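Local coordinates for glutathione-specific gamma-glutamylcyclotransferase (Saccharomyces cerevisiae S288c, PDB 5HWK), which cleaves glutathione, and not other gamma-glutamyl peptides, into 5-oxo-L-proline and the dipeptide Cys-Gly, at residues D64-R67 with F71-N74; R38-S43 with D177-V182. All blocks are in the same frame, centred on the assembly; numbering follows the deposited sequence.

Both contacts meet at the antiparallel sheet of strands 35-40, 54-61 and 42-43. Contact 1 joins the helix that follows strand 54-61 to helix 69-78, and contact 2 sets the corner at 38-43 against helix 176-185; their centres are about 17 Å apart. Contact 1 is nested inside the loop that contact 2 closes. They touch directly: Asn74 OD1 is 2.7 Å from Arg38 NE, a probable hydrogen bond, and Phe71 packs on Trp40. Contact 2 lies nearer the pocket, without lining it: the Phe39 side chain is about 9 Å from that of Glu115, probably the proton acceptor, and about 10 Å from bound benzoic acid; that of Asp64 is about 12 Å from that of Tyr13.

Contact 1. Residues D64-R67 with F71-N74; sequences DIIR and FLKN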
ATOM      1  N   ASP A  64      -5.476   2.370 -13.770  1.00 38.93           N
ATOM      2  CA  ASP A  64      -5.279   3.813 -13.721  1.00 39.54           C
ATOM      3  C   ASP A  64      -3.896   4.208 -14.208  1.00 38.29           C
ATOM      4  O   ASP A  64      -3.732   5.274 -14.817  1.00 39.61           O
ATOM      5  CB  ASP A  64      -5.462   4.315 -12.293  1.00 42.37           C
ATOM      6  CG  ASP A  64      -6.910   4.414 -11.906  1.00 46.48           C
ATOM      7  OD1 ASP A  64      -7.758   4.302 -12.806  1.00 49.43           O
ATOM      8  OD2 ASP A  64      -7.214   4.592 -10.712  1.00 46.54           O
ATOM      9  N   ILE A  65      -2.895   3.376 -13.931  1.00 34.37           N
ATOM     10  CA  ILE A  65      -1.526   3.680 -14.338  1.00 33.27           C
ATOM     11  C   ILE A  65      -1.419   3.778 -15.849  1.00 33.46           C
ATOM     12  O   ILE A  65      -0.826   4.714 -16.392  1.00 32.85           O
ATOM     13  CB  ILE A  65      -0.560   2.632 -13.769  1.00 31.30           C
ATOM     14  CG1 ILE A  65      -0.467   2.746 -12.240  1.00 31.96           C
ATOM     15  CG2 ILE A  65       0.802   2.769 -14.409  1.00 31.74           C
ATOM     16  CD1 ILE A  65       0.139   1.583 -11.604  1.00 34.04           C
ATOM     17  N   ILE A  66      -1.996   2.809 -16.557  1.00 34.68           N
ATOM     18  CA  ILE A  66      -1.819   2.774 -18.005  1.00 37.95           C
ATOM     19  C   ILE A  66      -2.577   3.897 -18.703  1.00 39.54           C
ATOM     20  O   ILE A  66      -2.295   4.191 -19.866  1.00 42.33           O
ATOM     21  CB  ILE A  66      -2.148   1.388 -18.608  1.00 40.67           C
ATOM     22  CG1 ILE A  66      -3.613   1.028 -18.360  1.00 41.14           C
ATOM     23  CG2 ILE A  66      -1.206   0.325 -18.036  1.00 40.87           C
ATOM     24  CD1 ILE A  66      -4.092  -0.191 -19.162  1.00 42.03           C
ATOM     25  N   ARG A  67      -3.527   4.537 -18.023  1.00 39.68           N
ATOM     26  CA  ARG A  67      -4.324   5.603 -18.617  1.00 39.59           C
ATOM     27  C   ARG A  67      -3.682   6.987 -18.537  1.00 42.13           C
ATOM     28  O   ARG A  67      -4.217   7.927 -19.124  1.00 44.86           O
ATOM     29  CB  ARG A  67      -5.730   5.630 -17.994  1.00 40.24           C
ATOM     30  N   PHE A  71       1.901   8.594 -15.046  1.00 29.63           N
ATOM     31  CA  PHE A  71       1.898   7.477 -14.102  1.00 28.30           C
ATOM     32  C   PHE A  71       2.702   6.309 -14.658  1.00 28.24           C
ATOM     33  O   PHE A  71       3.494   5.684 -13.933  1.00 26.53           O
ATOM     34  CB  PHE A  71       0.481   6.975 -13.787  1.00 27.64           C
ATOM     35  CG  PHE A  71      -0.378   7.902 -12.978  1.00 28.79           C
ATOM     36  CD1 PHE A  71       0.065   9.136 -12.557  1.00 33.97           C
ATOM     37  CD2 PHE A  71      -1.658   7.516 -12.637  1.00 36.99           C
ATOM     38  CE1 PHE A  71      -0.760   9.967 -11.826  1.00 34.29           C
ATOM     39  CE2 PHE A  71      -2.485   8.353 -11.888  1.00 37.95           C
ATOM     40  CZ  PHE A  71      -2.025   9.569 -11.477  1.00 31.30           C
ATOM     41  N   LEU A  72       2.508   5.990 -15.949  1.00 27.97           N
ATOM     42  CA  LEU A  72       3.176   4.833 -16.538  1.00 28.10           C
ATOM     43  C   LEU A  72       4.693   5.030 -16.564  1.00 28.06           C
ATOM     44  O   LEU A  72       5.460   4.116 -16.225  1.00 28.98           O
ATOM     45  CB  LEU A  72       2.604   4.573 -17.932  1.00 30.57           C
ATOM     46  CG  LEU A  72       3.070   3.303 -18.640  1.00 33.48           C
ATOM     47  CD1 LEU A  72       2.905   2.052 -17.792  1.00 36.21           C
ATOM     48  CD2 LEU A  72       2.326   3.117 -19.975  1.00 36.10           C
ATOM     49  N   LYS A  73       5.156   6.220 -16.952  1.00 28.89           N
ATOM     50  CA  LYS A  73       6.591   6.449 -16.931  1.00 29.92           C
ATOM     51  C   LYS A  73       7.157   6.358 -15.521  1.00 27.39           C
ATOM     52  O   LYS A  73       8.256   5.829 -15.319  1.00 28.93           O
ATOM     53  CB  LYS A  73       6.912   7.792 -17.547  1.00 34.33           C
ATOM     54  CG  LYS A  73       6.890   7.653 -19.052  1.00 38.94           C
ATOM     55  CD  LYS A  73       7.110   8.973 -19.750  1.00 41.90           C
ATOM     56  CE  LYS A  73       7.034   8.785 -21.269  1.00 41.31           C
ATOM     57  NZ  LYS A  73       8.215   8.069 -21.832  1.00 41.43           N
ATOM     58  N   ASN A  74       6.399   6.814 -14.527  1.00 26.74           N
ATOM     59  CA  ASN A  74       6.897   6.781 -13.154  1.00 26.59           C
ATOM     60  C   ASN A  74       6.960   5.341 -12.644  1.00 27.07           C
ATOM     61  O   ASN A  74       7.926   4.941 -11.986  1.00 28.10           O
ATOM     62  CB  ASN A  74       5.992   7.625 -12.278  1.00 27.28           C
ATOM     63  CG  ASN A  74       6.369   7.542 -10.859  1.00 30.06           C
ATOM     64  OD1 ASN A  74       6.084   6.538 -10.197  1.00 32.25           O
ATOM     65  ND2 ASN A  74       7.029   8.565 -10.355  1.00 31.31           N
TER
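Ile65 packs against Phe71 and Leu72 where the short helix 62-65, after strand 54-61, is followed through a tight connection by helix 69-78. The tight part lies around Ile65, with Ile65 CA and Phe71 CA 5.1 Å apart. The Ile65 CG2 methyl stands anti to the backbone N (CG1 takes the place beside N, chi1 -68°), and this branch rests on the backbone of helix 69-78, Ile65 CG2 lying 3.8 Å from Leu72 CA. Phe71 enters by its CB, which sits 3.7 Å from Ile65 O, while its ring presents an edge to Ile65 CA. Large apolar residues suit this buried side: Phe71 reaches beyond the pair to rest on Ile165 and Pro173, and Ile65 extends to Ala36 of strand 35-40 and Leu90.

The outer side is looser. Ile66 is exposed, its CB directed away from helix 69-78, and it grazes Leu72 at the limit of contact, Ile66 CG2 to Leu72 CD1 at 4.5 Å. Leu72, which also touches Ile84 on a loop, meets both isoleucines with one methyl: its CG, anti to the backbone N (chi1 -173°), brings Leu72 CD1 to 4.0 Å from Ile65 CG2.

Contact 2. Residues R38-S43 with D177-V182; sequences RFWQSS and DETAKV. With PO4 (phosphate ion), chain D.
The indole of Trp40 turns its edge to Thr179: Thr179 OG1 lies near the ring plane, 4.2 Å from Trp40 NE1, too far for a direct bond. On one face of the indole sits Arg38 CB, 3.5 Å above the plane and offset toward the rim; beyond the two segments, Phe170 and Pro173 touch the Trp40 side chain. Water fills the step at the edge, accepting from Trp40 NE1 at 3.0 Å and donating to Thr179 OG1 at 2.7 Å. Helix 176-185 thus packs on the corner leaving strand 35-40. Phe39 meets this helix through its CB, 3.9 Å from Thr179 CG2, whereas its ring leads away and reaches Leu221 of helix 219-232.

Phe39 is the centre of an inverse gamma turn at that corner. Thr179 CG2, anti to the backbone N, sits 3.6 Å from Phe39 O. Farther along, Ser43 OG donates to O3 of a phosphate ion, probably from the crystallisation liquor, at 2.6 Å; His46 ND1, Asn117 ND2 and backbone N atoms, including that of Gln116 next to Glu115, also bind it.

Threonine suits this place because OG1 accepts the water's hydrogen and is also hydrogen-bonded to Glu174 OE1 and Thr175 O, while its methyl packs against the Phe39 carbonyl and CB. The chemistry is uneven: the indole N-H is satisfied through water, but Phe39 O is buried against a methyl with no hydrogen-bonding partner in the model.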
ATOM      1  N   ARG A  38       2.483   4.521  -3.856  1.00 19.49           N
ATOM      2  CA  ARG A  38       3.183   5.793  -4.002  1.00 18.98           C
ATOM      3  C   ARG A  38       2.765   6.692  -2.852  1.00 18.93           C
ATOM      4  O   ARG A  38       1.637   6.629  -2.364  1.00 19.12           O
ATOM      5  CB  ARG A  38       2.805   6.489  -5.341  1.00 19.61           C
ATOM      6  CG  ARG A  38       3.366   5.819  -6.608  1.00 20.15           C
ATOM      7  CD  ARG A  38       4.872   5.925  -6.636  1.00 20.75           C
ATOM      8  NE  ARG A  38       5.514   5.378  -7.827  1.00 21.83           N
ATOM      9  CZ  ARG A  38       5.926   4.119  -7.959  1.00 22.21           C
ATOM     10  NH1 ARG A  38       5.684   3.219  -7.001  1.00 23.05           N
ATOM     11  NH2 ARG A  38       6.558   3.756  -9.076  1.00 24.41           N
ATOM     12  N   PHE A  39       3.667   7.608  -2.468  1.00 17.96           N
ATOM     13  CA  PHE A  39       3.346   8.562  -1.398  1.00 17.69           C
ATOM     14  C   PHE A  39       2.700   9.812  -2.012  1.00 18.16           C
ATOM     15  O   PHE A  39       3.210  10.938  -1.963  1.00 20.27           O
ATOM     16  CB  PHE A  39       4.585   8.905  -0.578  1.00 18.64           C
ATOM     17  CG  PHE A  39       4.888   7.936   0.550  1.00 19.15           C
ATOM     18  CD1 PHE A  39       4.897   6.570   0.345  1.00 20.81           C
ATOM     19  CD2 PHE A  39       5.215   8.428   1.814  1.00 21.07           C
ATOM     20  CE1 PHE A  39       5.206   5.698   1.381  1.00 23.33           C
ATOM     21  CE2 PHE A  39       5.553   7.593   2.830  1.00 21.65           C
ATOM     22  CZ  PHE A  39       5.530   6.226   2.636  1.00 22.67           C
ATOM     23  N   TRP A  40       1.563   9.562  -2.673  1.00 19.52           N
ATOM     24  CA  TRP A  40       0.809  10.531  -3.460  1.00 19.74           C
ATOM     25  C   TRP A  40      -0.511  10.918  -2.822  1.00 19.27           C
ATOM     26  O   TRP A  40      -1.401  11.438  -3.519  1.00 20.55           O
ATOM     27  CB  TRP A  40       0.621  10.031  -4.881  1.00 22.32           C
ATOM     28  CG  TRP A  40       1.886   9.956  -5.660  1.00 21.28           C
ATOM     29  CD1 TRP A  40       3.137  10.402  -5.278  1.00 22.21           C
ATOM     30  CD2 TRP A  40       2.017   9.481  -6.996  1.00 22.98           C
ATOM     31  NE1 TRP A  40       4.037  10.173  -6.294  1.00 22.38           N
ATOM     32  CE2 TRP A  40       3.375   9.610  -7.362  1.00 21.95           C
ATOM     33  CE3 TRP A  40       1.125   8.906  -7.906  1.00 23.39           C
ATOM     34  CZ2 TRP A  40       3.858   9.189  -8.602  1.00 24.43           C
ATOM     35  CZ3 TRP A  40       1.612   8.492  -9.147  1.00 25.04           C
ATOM     36  CH2 TRP A  40       2.960   8.644  -9.477  1.00 26.68           C
ATOM     37  N   GLN A  41      -0.655  10.698  -1.514  1.00 19.75           N
ATOM     38  CA  GLN A  41      -1.818  11.109  -0.756  1.00 19.03           C
ATOM     39  C   GLN A  41      -1.357  12.122   0.292  1.00 19.31           C
ATOM     40  O   GLN A  41      -0.343  11.918   0.958  1.00 20.34           O
ATOM     41  CB  GLN A  41      -2.475   9.890  -0.122  1.00 19.48           C
ATOM     42  CG  GLN A  41      -3.728  10.193   0.653  1.00 19.94           C
ATOM     43  CD  GLN A  41      -4.949  10.274  -0.262  1.00 21.10           C
ATOM     44  OE1 GLN A  41      -4.827  10.307  -1.494  1.00 23.12           O
ATOM     45  NE2 GLN A  41      -6.132  10.268   0.336  1.00 23.98           N
ATOM     46  N   SER A  42      -2.011  13.271   0.371  1.00 20.77           N
ATOM     47  CA  SER A  42      -1.598  14.210   1.413  1.00 20.56           C
ATOM     48  C   SER A  42      -2.229  13.862   2.765  1.00 20.72           C
ATOM     49  O   SER A  42      -3.277  13.220   2.825  1.00 25.95           O
ATOM     50  CB  SER A  42      -1.997  15.610   1.018  1.00 23.73           C
ATOM     51  OG  SER A  42      -3.373  15.632   0.952  1.00 31.28           O
ATOM     52  N   SER A  43      -1.520  14.205   3.856  1.00 19.05           N
ATOM     53  CA  SER A  43      -2.022  14.021   5.205  1.00 19.25           C
ATOM     54  C   SER A  43      -2.093  15.394   5.868  1.00 17.48           C
ATOM     55  O   SER A  43      -1.086  16.130   5.926  1.00 19.97           O
ATOM     56  CB  SER A  43      -1.097  13.121   5.995  1.00 19.83           C
ATOM     57  OG  SER A  43      -1.490  13.136   7.352  1.00 20.39           O
ATOM     58  N   ASP A 177      11.842  13.659  -5.863  1.00 23.76           N
ATOM     59  CA  ASP A 177      12.416  14.879  -5.290  1.00 25.23           C
ATOM     60  C   ASP A 177      11.325  15.754  -4.664  1.00 23.11           C
ATOM     61  O   ASP A 177      11.478  16.260  -3.540  1.00 24.14           O
ATOM     62  CB  ASP A 177      13.176  15.661  -6.357  1.00 29.49           C
ATOM     63  CG  ASP A 177      13.964  16.794  -5.777  1.00 36.45           C
ATOM     64  OD1 ASP A 177      14.877  16.501  -4.973  1.00 39.37           O
ATOM     65  OD2 ASP A 177      13.681  17.968  -6.117  1.00 40.55           O
ATOM     66  N   GLU A 178      10.234  15.990  -5.407  1.00 23.72           N
ATOM     67  CA  GLU A 178       9.109  16.770  -4.885  1.00 24.36           C
ATOM     68  C   GLU A 178       8.530  16.163  -3.616  1.00 21.64           C
ATOM     69  O   GLU A 178       8.305  16.880  -2.623  1.00 23.27           O
ATOM     70  CB  GLU A 178       8.019  16.943  -5.964  1.00 27.32           C
ATOM     71  CG  GLU A 178       8.391  17.861  -7.152  1.00 32.37           C
ATOM     72  CD  GLU A 178       7.595  17.627  -8.489  1.00 37.89           C
ATOM     73  OE1 GLU A 178       6.809  16.634  -8.674  1.00 35.92           O
ATOM     74  OE2 GLU A 178       7.787  18.476  -9.395  1.00 44.93           O
ATOM     75  N   THR A 179       8.253  14.844  -3.634  1.00 21.21           N
ATOM     76  CA  THR A 179       7.667  14.214  -2.461  1.00 20.38           C
ATOM     77  C   THR A 179       8.633  14.271  -1.288  1.00 19.48           C
ATOM     78  O   THR A 179       8.234  14.551  -0.148  1.00 19.95           O
ATOM     79  CB  THR A 179       7.316  12.768  -2.780  1.00 20.28           C
ATOM     80  OG1 THR A 179       6.443  12.760  -3.932  1.00 20.75           O
ATOM     81  CG2 THR A 179       6.602  12.075  -1.636  1.00 21.28           C
ATOM     82  N   ALA A 180       9.909  14.011  -1.550  1.00 21.52           N
ATOM     83  CA  ALA A 180      10.903  13.999  -0.479  1.00 22.21           C
ATOM     84  C   ALA A 180      11.044  15.354   0.203  1.00 21.80           C
ATOM     85  O   ALA A 180      11.226  15.418   1.437  1.00 23.13           O
ATOM     86  CB  ALA A 180      12.242  13.525  -1.019  1.00 22.69           C
ATOM     87  N   LYS A 181      10.970  16.439  -0.571  1.00 23.04           N
ATOM     88  CA  LYS A 181      11.063  17.779   0.011  1.00 24.44           C
ATOM     89  C   LYS A 181       9.949  17.979   1.023  1.00 22.25           C
ATOM     90  O   LYS A 181      10.150  18.576   2.081  1.00 25.32           O
ATOM     91  CB  LYS A 181      10.957  18.836  -1.093  1.00 30.23           C
ATOM     92  CG  LYS A 181      12.235  19.009  -1.870  1.00 40.36           C
ATOM     93  N   VAL A 182       8.753  17.484   0.722  1.00 22.70           N
ATOM     94  CA  VAL A 182       7.663  17.574   1.699  1.00 22.16           C
ATOM     95  C   VAL A 182       7.905  16.655   2.901  1.00 20.11           C
ATOM     96  O   VAL A 182       7.805  17.080   4.068  1.00 23.26           O
ATOM     97  CB  VAL A 182       6.321  17.259   1.015  1.00 23.36           C
ATOM     98  CG1 VAL A 182       5.234  17.244   2.071  1.00 21.28           C
ATOM     99  CG2 VAL A 182       6.055  18.286  -0.121  1.00 24.42           C
TER
HETATM  100  P   PO4 D 302      -4.961  12.544   6.989  1.00 21.38           P
HETATM  101  O1  PO4 D 302      -5.250  13.800   6.172  1.00 22.21           O
HETATM  102  O2  PO4 D 302      -6.252  11.882   7.418  1.00 23.69           O
HETATM  103  O3  PO4 D 302      -3.993  12.860   8.139  1.00 22.46           O
HETATM  104  O4  PO4 D 302      -4.196  11.551   6.047  1.00 21.33           O
HETATM  105  O   HOH W   1       6.774  10.335  -5.122  1.00 23.12           O